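Local coordinates for aminotransferase, class III (Deinococcus radiodurans, PDB 3I4J), which is thought to act as a pyridoxal-phosphate-dependent transaminase, moving amino groups between substrates, at residues F228-V233 and L244-W249; A257-G262 and G272-P277; A377-R382 and A422-D427. The protein carries 1 engineered substitution. All blocks are in the same frame, centred on the assembly; numbering follows the deposited sequence.

Contact 1. Residues F228-V233 and L244-W249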
loop_
_atom_site.group_PDB
_atom_site.type_symbol
_atom_site.label_atom_id
_atom_site.label_comp_id
_atom_site.label_asym_id
_atom_site.label_seq_id
_atom_site.Cartn_x
_atom_site.Cartn_y
_atom_site.Cartn_z
ATOM N N PHE C 228 -22.660 9.220 3.978
ATOM C CA PHE C 228 -21.983 10.268 3.224
ATOM C C PHE C 228 -20.477 10.079 3.419
ATOM O O PHE C 228 -19.948 10.193 4.533
ATOM C CB PHE C 228 -22.450 11.645 3.719
ATOM C CG PHE C 228 -21.759 12.815 3.063
ATOM C CD1 PHE C 228 -21.174 12.704 1.800
ATOM C CD2 PHE C 228 -21.737 14.053 3.700
ATOM C CE1 PHE C 228 -20.581 13.812 1.190
ATOM C CE2 PHE C 228 -21.149 15.163 3.099
ATOM C CZ PHE C 228 -20.570 15.043 1.840
ATOM N N ILE C 229 -19.794 9.745 2.328
ATOM C CA ILE C 229 -18.354 9.520 2.369
ATOM C C ILE C 229 -17.641 10.683 1.698
ATOM O O ILE C 229 -17.917 10.994 0.547
ATOM C CB ILE C 229 -17.964 8.222 1.618
ATOM C CG1 ILE C 229 -18.728 7.025 2.195
ATOM C CG2 ILE C 229 -16.462 7.987 1.734
ATOM C CD1 ILE C 229 -18.593 5.746 1.370
ATOM N N ALA C 230 -16.735 11.331 2.424
ATOM C CA ALA C 230 -15.972 12.434 1.861
ATOM C C ALA C 230 -14.591 11.906 1.489
ATOM O O ALA C 230 -13.835 11.462 2.357
ATOM C CB ALA C 230 -15.836 13.565 2.866
ATOM N N ASP C 231 -14.282 11.936 0.197
ATOM C CA ASP C 231 -12.985 11.477 -0.288
ATOM C C ASP C 231 -12.042 12.667 -0.194
ATOM O O ASP C 231 -12.023 13.536 -1.074
ATOM C CB ASP C 231 -13.095 10.998 -1.740
ATOM C CG ASP C 231 -11.767 10.495 -2.289
ATOM O OD1 ASP C 231 -10.727 10.764 -1.663
ATOM O OD2 ASP C 231 -11.763 9.848 -3.355
ATOM N N GLU C 232 -11.277 12.711 0.894
ATOM C CA GLU C 232 -10.335 13.797 1.143
ATOM C C GLU C 232 -8.894 13.347 0.927
ATOM O O GLU C 232 -7.965 13.964 1.448
ATOM C CB GLU C 232 -10.495 14.308 2.578
ATOM C CG GLU C 232 -11.881 14.870 2.884
ATOM C CD GLU C 232 -11.914 16.389 2.956
ATOM O OE1 GLU C 232 -10.905 17.042 2.605
ATOM O OE2 GLU C 232 -12.962 16.937 3.365
ATOM N N VAL C 233 -8.706 12.281 0.153
ATOM C CA VAL C 233 -7.353 11.783 -0.078
ATOM C C VAL C 233 -6.431 12.882 -0.600
ATOM O O VAL C 233 -5.256 12.933 -0.244
ATOM C CB VAL C 233 -7.353 10.582 -1.056
ATOM C CG1 VAL C 233 -5.926 10.168 -1.379
ATOM C CG2 VAL C 233 -8.097 9.409 -0.426
ATOM N N LEU C 244 -10.150 19.618 6.973
ATOM C CA LEU C 244 -10.790 18.792 5.951
ATOM C C LEU C 244 -11.493 19.820 5.069
ATOM O O LEU C 244 -12.119 20.753 5.577
ATOM C CB LEU C 244 -11.810 17.821 6.557
ATOM C CG LEU C 244 -11.249 16.651 7.372
ATOM C CD1 LEU C 244 -12.391 15.868 7.996
ATOM C CD2 LEU C 244 -10.410 15.746 6.470
ATOM N N ALA C 245 -11.376 19.667 3.754
ATOM C CA ALA C 245 -11.986 20.619 2.825
ATOM C C ALA C 245 -13.495 20.723 2.973
ATOM O O ALA C 245 -14.072 21.797 2.777
ATOM C CB ALA C 245 -11.634 20.241 1.384
ATOM N N LEU C 246 -14.137 19.610 3.315
ATOM C CA LEU C 246 -15.593 19.585 3.463
ATOM C C LEU C 246 -16.094 20.611 4.473
ATOM O O LEU C 246 -17.172 21.186 4.301
ATOM C CB LEU C 246 -16.059 18.189 3.887
ATOM C CG LEU C 246 -17.575 17.959 3.920
ATOM C CD1 LEU C 246 -18.140 18.153 2.517
ATOM C CD2 LEU C 246 -17.892 16.553 4.429
ATOM N N SER C 247 -15.305 20.832 5.520
ATOM C CA SER C 247 -15.652 21.775 6.586
ATOM C C SER C 247 -15.794 23.218 6.124
ATOM O O SER C 247 -16.393 24.038 6.823
ATOM C CB SER C 247 -14.609 21.711 7.706
ATOM O OG SER C 247 -14.577 20.420 8.285
ATOM N N ARG C 248 -15.237 23.543 4.964
ATOM C CA ARG C 248 -15.338 24.907 4.456
ATOM C C ARG C 248 -16.802 25.245 4.197
ATOM O O ARG C 248 -17.183 26.416 4.140
ATOM C CB ARG C 248 -14.521 25.069 3.172
ATOM C CG ARG C 248 -13.015 24.978 3.392
ATOM C CD ARG C 248 -12.259 25.166 2.085
ATOM N NE ARG C 248 -12.472 26.500 1.527
ATOM C CZ ARG C 248 -11.687 27.550 1.754
ATOM N NH1 ARG C 248 -10.616 27.433 2.528
ATOM N NH2 ARG C 248 -11.984 28.726 1.210
ATOM N N TRP C 249 -17.618 24.208 4.044
ATOM C CA TRP C 249 -19.044 24.383 3.816
ATOM C C TRP C 249 -19.797 24.310 5.144
ATOM O O TRP C 249 -20.342 23.269 5.505
ATOM C CB TRP C 249 -19.556 23.303 2.855
ATOM C CG TRP C 249 -19.314 23.600 1.387
ATOM C CD1 TRP C 249 -20.207 24.140 0.502
ATOM C CD2 TRP C 249 -18.111 23.358 0.640
ATOM N NE1 TRP C 249 -19.640 24.244 -0.745
ATOM C CE2 TRP C 249 -18.354 23.774 -0.690
ATOM C CE3 TRP C 249 -16.853 22.830 0.966
ATOM C CZ2 TRP C 249 -17.383 23.677 -1.698
ATOM C CZ3 TRP C 249 -15.884 22.734 -0.037
ATOM C CH2 TRP C 249 -16.158 23.157 -1.355
#
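Glu232, next after Asp231, turns its carboxylate onto the start of the 3-10 segment 245-248, and the contact combines polar and apolar parts. The polar part is a pair of hydrogen bonds. Ala245 N reaches OE1 of Glu232 at 2.9 Å, on the syn side and 16° out of the carboxylate plane; Leu246 N gives the straighter bond, 162° at the hydrogen, to OE2 of Glu232, which offers its syn lone pair. Successive amides are thus shared between the two oxygens of one group, and Ser235 OG adds a further hydrogen bond to OE1. A bend at chi2 (-105°) swings the carboxylate round to face both amides.

Beside this grip, Leu244 crosses the glutamate chain at about a right angle, its CD2 lying 4.0 Å from Glu232 CG. The rest of the apolar part lies two and four residues earlier, at Ala230 and Phe228. Leu246 turns its CG away from its own N, and this carries CD2 to 3.9 Å from Ala230 CB, while the same methyl meets Phe228 CE2 obliquely at 3.8 Å. Tyr214 of helix 213-224 also touches Leu246.

Were Glu232 cut back to an alanine, the amides of Ala245 and Leu246 would probably lose their acceptor, and the turn would be freer to shift away from the strand. All the touching residues are buried, and amide dipoles at the start of the turn are likely to stabilise the carboxylate; the loop between strands 227-231 and 256-259 is therefore tied to the strand by buried polar bonds as well as by apolar packing.

Contact 2. Residues A257-G262 and G272-P277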
loop_
_atom_site.group_PDB
_atom_site.type_symbol
_atom_site.label_atom_id
_atom_site.label_comp_id
_atom_site.label_asym_id
_atom_site.label_seq_id
_atom_site.Cartn_x
_atom_site.Cartn_y
_atom_site.Cartn_z
ATOM N N ALA C 257 -14.724 9.835 6.497
ATOM C CA ALA C 257 -13.781 10.718 5.820
ATOM C C ALA C 257 -12.586 9.866 5.403
ATOM O O ALA C 257 -11.982 9.192 6.239
ATOM C CB ALA C 257 -13.328 11.839 6.750
ATOM N N VAL C 258 -12.264 9.880 4.113
ATOM C CA VAL C 258 -11.141 9.100 3.591
ATOM C C VAL C 258 -9.906 9.981 3.455
ATOM O O VAL C 258 -9.954 11.035 2.818
ATOM C CB VAL C 258 -11.481 8.495 2.216
ATOM C CG1 VAL C 258 -10.388 7.501 1.795
ATOM C CG2 VAL C 258 -12.833 7.806 2.278
ATOM N N LEU C 259 -8.796 9.530 4.040
ATOM C CA LEU C 259 -7.545 10.278 4.028
ATOM C C LEU C 259 -6.414 9.505 3.353
ATOM O O LEU C 259 -6.441 8.280 3.286
ATOM C CB LEU C 259 -7.138 10.615 5.464
ATOM C CG LEU C 259 -8.239 11.274 6.300
ATOM C CD1 LEU C 259 -7.815 11.359 7.766
ATOM C CD2 LEU C 259 -8.529 12.649 5.728
ATOM N N GLY C 260 -5.422 10.239 2.858
ATOM C CA GLY C 260 -4.290 9.612 2.196
ATOM C C GLY C 260 -3.254 10.633 1.767
ATOM O O GLY C 260 -3.323 11.793 2.172
ATOM N N LYS C 261 -2.299 10.206 0.945
ATOM C CA LYS C 261 -1.243 11.085 0.440
ATOM C C LYS C 261 -0.629 12.038 1.460
ATOM O O LYS C 261 0.447 11.779 2.002
ATOM C CB LYS C 261 -1.754 11.905 -0.753
ATOM C CG LYS C 261 -1.991 11.093 -2.008
ATOM C CD LYS C 261 -2.219 11.991 -3.214
ATOM C CE LYS C 261 -2.368 11.166 -4.481
ATOM N NZ LYS C 261 -2.393 12.013 -5.703
ATOM N N GLY C 262 -1.309 13.152 1.709
ATOM C CA GLY C 262 -0.795 14.136 2.642
ATOM C C GLY C 262 -0.809 13.764 4.112
ATOM O O GLY C 262 -0.280 14.511 4.934
ATOM N N GLY C 272 -5.960 6.200 5.354
ATOM C CA GLY C 272 -6.937 5.649 6.267
ATOM C C GLY C 272 -8.259 6.364 6.179
ATOM O O GLY C 272 -8.470 7.188 5.294
ATOM N N LEU C 273 -9.159 6.031 7.092
ATOM C CA LEU C 273 -10.462 6.671 7.121
ATOM C C LEU C 273 -10.874 6.917 8.560
ATOM O O LEU C 273 -10.365 6.282 9.487
ATOM C CB LEU C 273 -11.508 5.807 6.401
ATOM C CG LEU C 273 -11.800 4.381 6.873
ATOM C CD1 LEU C 273 -12.651 4.412 8.139
ATOM C CD2 LEU C 273 -12.539 3.630 5.776
ATOM N N LEU C 274 -11.772 7.877 8.737
ATOM C CA LEU C 274 -12.303 8.207 10.055
ATOM C C LEU C 274 -13.789 7.947 9.925
ATOM O O LEU C 274 -14.444 8.511 9.046
ATOM C CB LEU C 274 -12.047 9.678 10.401
ATOM C CG LEU C 274 -10.621 10.049 10.819
ATOM C CD1 LEU C 274 -10.470 11.570 10.840
ATOM C CD2 LEU C 274 -10.316 9.451 12.197
ATOM N N ALA C 275 -14.310 7.066 10.774
ATOM C CA ALA C 275 -15.724 6.712 10.740
ATOM C C ALA C 275 -16.472 7.201 11.970
ATOM O O ALA C 275 -15.948 7.177 13.083
ATOM C CB ALA C 275 -15.876 5.203 10.607
ATOM N N ALA C 276 -17.708 7.641 11.761
ATOM C CA ALA C 276 -18.538 8.123 12.858
ATOM C C ALA C 276 -18.749 6.973 13.842
ATOM O O ALA C 276 -18.846 5.817 13.435
ATOM C CB ALA C 276 -19.880 8.602 12.313
ATOM N N PRO C 277 -18.827 7.278 15.152
ATOM C CA PRO C 277 -19.029 6.263 16.197
ATOM C C PRO C 277 -20.157 5.285 15.871
ATOM O O PRO C 277 -20.021 4.078 16.063
ATOM C CB PRO C 277 -19.347 7.098 17.436
ATOM C CG PRO C 277 -18.574 8.334 17.214
ATOM C CD PRO C 277 -18.793 8.629 15.741
#
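Leu259 overlaps Leu274 methyl to methyl, CD1 of each 4.1 Å from CD1 of the other, as the two side chains slant across one another. They sit on the same face of a beta hairpin whose arms, strands 256-259 and 271-275, are joined by a long connection. Between the short strand segments the N-to-C directions differ by 160°, which makes the pairing antiparallel. Within the mixed sheet, strand 271-275 runs against both neighbours, 256-259 and 91-95; an antiparallel strand in this place is a hallmark of the large domain in fold type I pyridoxal-phosphate enzymes.

The register rests on three pairs. Ala257 and Leu274 form a hydrogen-bonded pair, with Ala257 N to Leu274 O at 2.9 Å and Leu274 N to Ala257 O at 2.8 Å. Val258 and Leu273 follow as a non-hydrogen-bonded pair, their CA atoms 4.3 Å apart. Their side chains leave on the other face, where helix 98-115 packs: Ala101 and Ala105 meet Val258, and Ser104 meets Leu273. With CG of Leu273 held between its backbone N and carbonyl carbon (chi1 59°), the isobutyl end leads away from strand 257-259, although CB remains 3.4 Å from Ala257 O.

Beyond the strand, Lys261 O is hydrogen-bonded to Tyr296 OH of the second subunit, so this arm of the hairpin runs on to the dimer interface.

Leu259 and Gly272 complete the register, and here the two bonds differ. Leu259 N meets Gly272 O at 2.7 Å, nearly head-on to the carbonyl, whereas Gly272 N approaches Leu259 O at 3.0 Å from 47° above the carbonyl plane.

Contact 3. Residues A377-R382 and A422-D427; sequences AAALKR and AGALED
Ala379 and Ala424 make the close part of this contact. Their CA atoms are 4.8 Å apart, and CB of Ala424 rests against the backbone of the other helix, 3.6 Å from Ala379 N. The two methyls meet at 3.9 Å, and CB of Ala378 lies 4.1 Å from CB of Ala424. With only methyl groups between them, the segment axes come within 8.2 Å. This is small-residue helix-helix packing, at 128° between the N-to-C directions, and it joins helices 372-382 and 411-428 in what corresponds to the C-terminal small domain of fold type I enzymes.

Toward solvent, longer side chains make the link instead. Arg382, extended from CG to NE, grips the carboxylate of Asp427 side-on in a two-pronged salt bridge: NE to OD2 of Asp427 at 2.6 Å and NH2 to OD1 of Asp427 at 3.0 Å. Guanidinium and carboxylate are nearly coplanar, 15° apart, and both bonds are almost straight. Gly423 has no side chain to obstruct this lie; its CA sits over one guanidinium face, 3.6 Å from Arg382 CZ.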
loop_
_atom_site.group_PDB
_atom_site.type_symbol
_atom_site.label_atom_id
_atom_site.label_comp_id
_atom_site.label_asym_id
_atom_site.label_seq_id
_atom_site.Cartn_x
_atom_site.Cartn_y
_atom_site.Cartn_z
ATOM N N ALA C 377 5.901 19.725 -19.772
ATOM C CA ALA C 377 7.259 19.411 -20.199
ATOM C C ALA C 377 8.095 20.684 -20.222
ATOM O O ALA C 377 9.247 20.690 -19.779
ATOM C CB ALA C 377 7.238 18.771 -21.583
ATOM N N ALA C 378 7.508 21.762 -20.738
ATOM C CA ALA C 378 8.196 23.044 -20.815
ATOM C C ALA C 378 8.495 23.552 -19.411
ATOM O O ALA C 378 9.559 24.124 -19.160
ATOM C CB ALA C 378 7.343 24.055 -21.573
ATOM N N ALA C 379 7.555 23.336 -18.495
ATOM C CA ALA C 379 7.726 23.758 -17.111
ATOM C C ALA C 379 8.891 22.990 -16.492
ATOM O O ALA C 379 9.747 23.568 -15.818
ATOM C CB ALA C 379 6.450 23.495 -16.321
ATOM N N LEU C 380 8.920 21.683 -16.727
ATOM C CA LEU C 380 9.981 20.843 -16.190
ATOM C C LEU C 380 11.326 21.360 -16.689
ATOM O O LEU C 380 12.277 21.488 -15.920
ATOM C CB LEU C 380 9.787 19.388 -16.626
ATOM C CG LEU C 380 10.739 18.370 -15.991
ATOM C CD1 LEU C 380 10.531 18.354 -14.488
ATOM C CD2 LEU C 380 10.488 16.989 -16.574
ATOM N N LYS C 381 11.385 21.664 -17.984
ATOM C CA LYS C 381 12.597 22.177 -18.616
ATOM C C LYS C 381 13.114 23.387 -17.843
ATOM O O LYS C 381 14.323 23.549 -17.661
ATOM C CB LYS C 381 12.295 22.586 -20.059
ATOM C CG LYS C 381 13.353 22.186 -21.076
ATOM C CD LYS C 381 13.385 20.676 -21.265
ATOM C CE LYS C 381 14.262 20.276 -22.444
ATOM N NZ LYS C 381 15.678 20.709 -22.274
ATOM N N ARG C 382 12.191 24.235 -17.391
ATOM C CA ARG C 382 12.550 25.432 -16.636
ATOM C C ARG C 382 12.746 25.171 -15.151
ATOM O O ARG C 382 13.138 26.065 -14.403
ATOM C CB ARG C 382 11.491 26.520 -16.828
ATOM C CG ARG C 382 11.625 27.269 -18.140
ATOM C CD ARG C 382 10.429 28.164 -18.396
ATOM N NE ARG C 382 10.591 28.930 -19.627
ATOM C CZ ARG C 382 11.248 30.081 -19.716
ATOM N NH1 ARG C 382 11.808 30.621 -18.642
ATOM N NH2 ARG C 382 11.350 30.690 -20.887
ATOM N N ALA C 422 4.928 31.117 -15.938
ATOM C CA ALA C 422 4.784 32.111 -16.996
ATOM C C ALA C 422 5.764 31.793 -18.122
ATOM O O ALA C 422 5.445 31.947 -19.300
ATOM C CB ALA C 422 5.042 33.507 -16.443
ATOM N N GLY C 423 6.958 31.339 -17.753
ATOM C CA GLY C 423 7.951 30.993 -18.753
ATOM C C GLY C 423 7.513 29.806 -19.589
ATOM O O GLY C 423 7.695 29.794 -20.809
ATOM N N ALA C 424 6.941 28.801 -18.930
ATOM C CA ALA C 424 6.464 27.602 -19.609
ATOM C C ALA C 424 5.335 27.961 -20.569
ATOM O O ALA C 424 5.292 27.480 -21.704
ATOM C CB ALA C 424 5.972 26.576 -18.584
ATOM N N LEU C 425 4.418 28.804 -20.106
ATOM C CA LEU C 425 3.298 29.233 -20.936
ATOM C C LEU C 425 3.828 30.001 -22.143
ATOM O O LEU C 425 3.305 29.872 -23.249
ATOM C CB LEU C 425 2.343 30.116 -20.125
ATOM C CG LEU C 425 1.537 29.405 -19.033
ATOM C CD1 LEU C 425 0.811 30.425 -18.164
ATOM C CD2 LEU C 425 0.548 28.447 -19.679
ATOM N N GLU C 426 4.871 30.795 -21.922
ATOM C CA GLU C 426 5.484 31.571 -22.993
ATOM C C GLU C 426 6.120 30.643 -24.031
ATOM O O GLU C 426 5.973 30.853 -25.234
ATOM C CB GLU C 426 6.546 32.513 -22.417
ATOM C CG GLU C 426 7.422 33.213 -23.456
ATOM C CD GLU C 426 6.636 34.119 -24.383
ATOM O OE1 GLU C 426 5.894 34.989 -23.880
ATOM O OE2 GLU C 426 6.763 33.967 -25.617
ATOM N N ASP C 427 6.821 29.615 -23.561
ATOM C CA ASP C 427 7.475 28.669 -24.461
ATOM C C ASP C 427 6.475 27.961 -25.374
ATOM O O ASP C 427 6.685 27.863 -26.583
ATOM C CB ASP C 427 8.253 27.606 -23.669
ATOM C CG ASP C 427 9.282 28.203 -22.728
ATOM O OD1 ASP C 427 9.940 29.194 -23.106
ATOM O OD2 ASP C 427 9.445 27.666 -21.610
#

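Contacts 1 and 2 are neighbours in one sheet, with centres 10 Å apart. Two probable hydrogen bonds, Ala230 O to Val258 N at 2.8 Å and Glu232 N to Val258 O at 2.9 Å, join them, so strand 256-259 of contact 2 lies between strand 227-231 of contact 1 and strand 271-275. In fold type I relatives an aspartate on the first of these strands pairs with the pyridine nitrogen of pyridoxal phosphate, and a lysine in the loop after the second forms the Schiff base; Asp231 and Lys261 probably stand at the matching positions. Contact 3 lies apart, its nearest atoms about 22 Å from contact 1 and about 17 Å from contact 2.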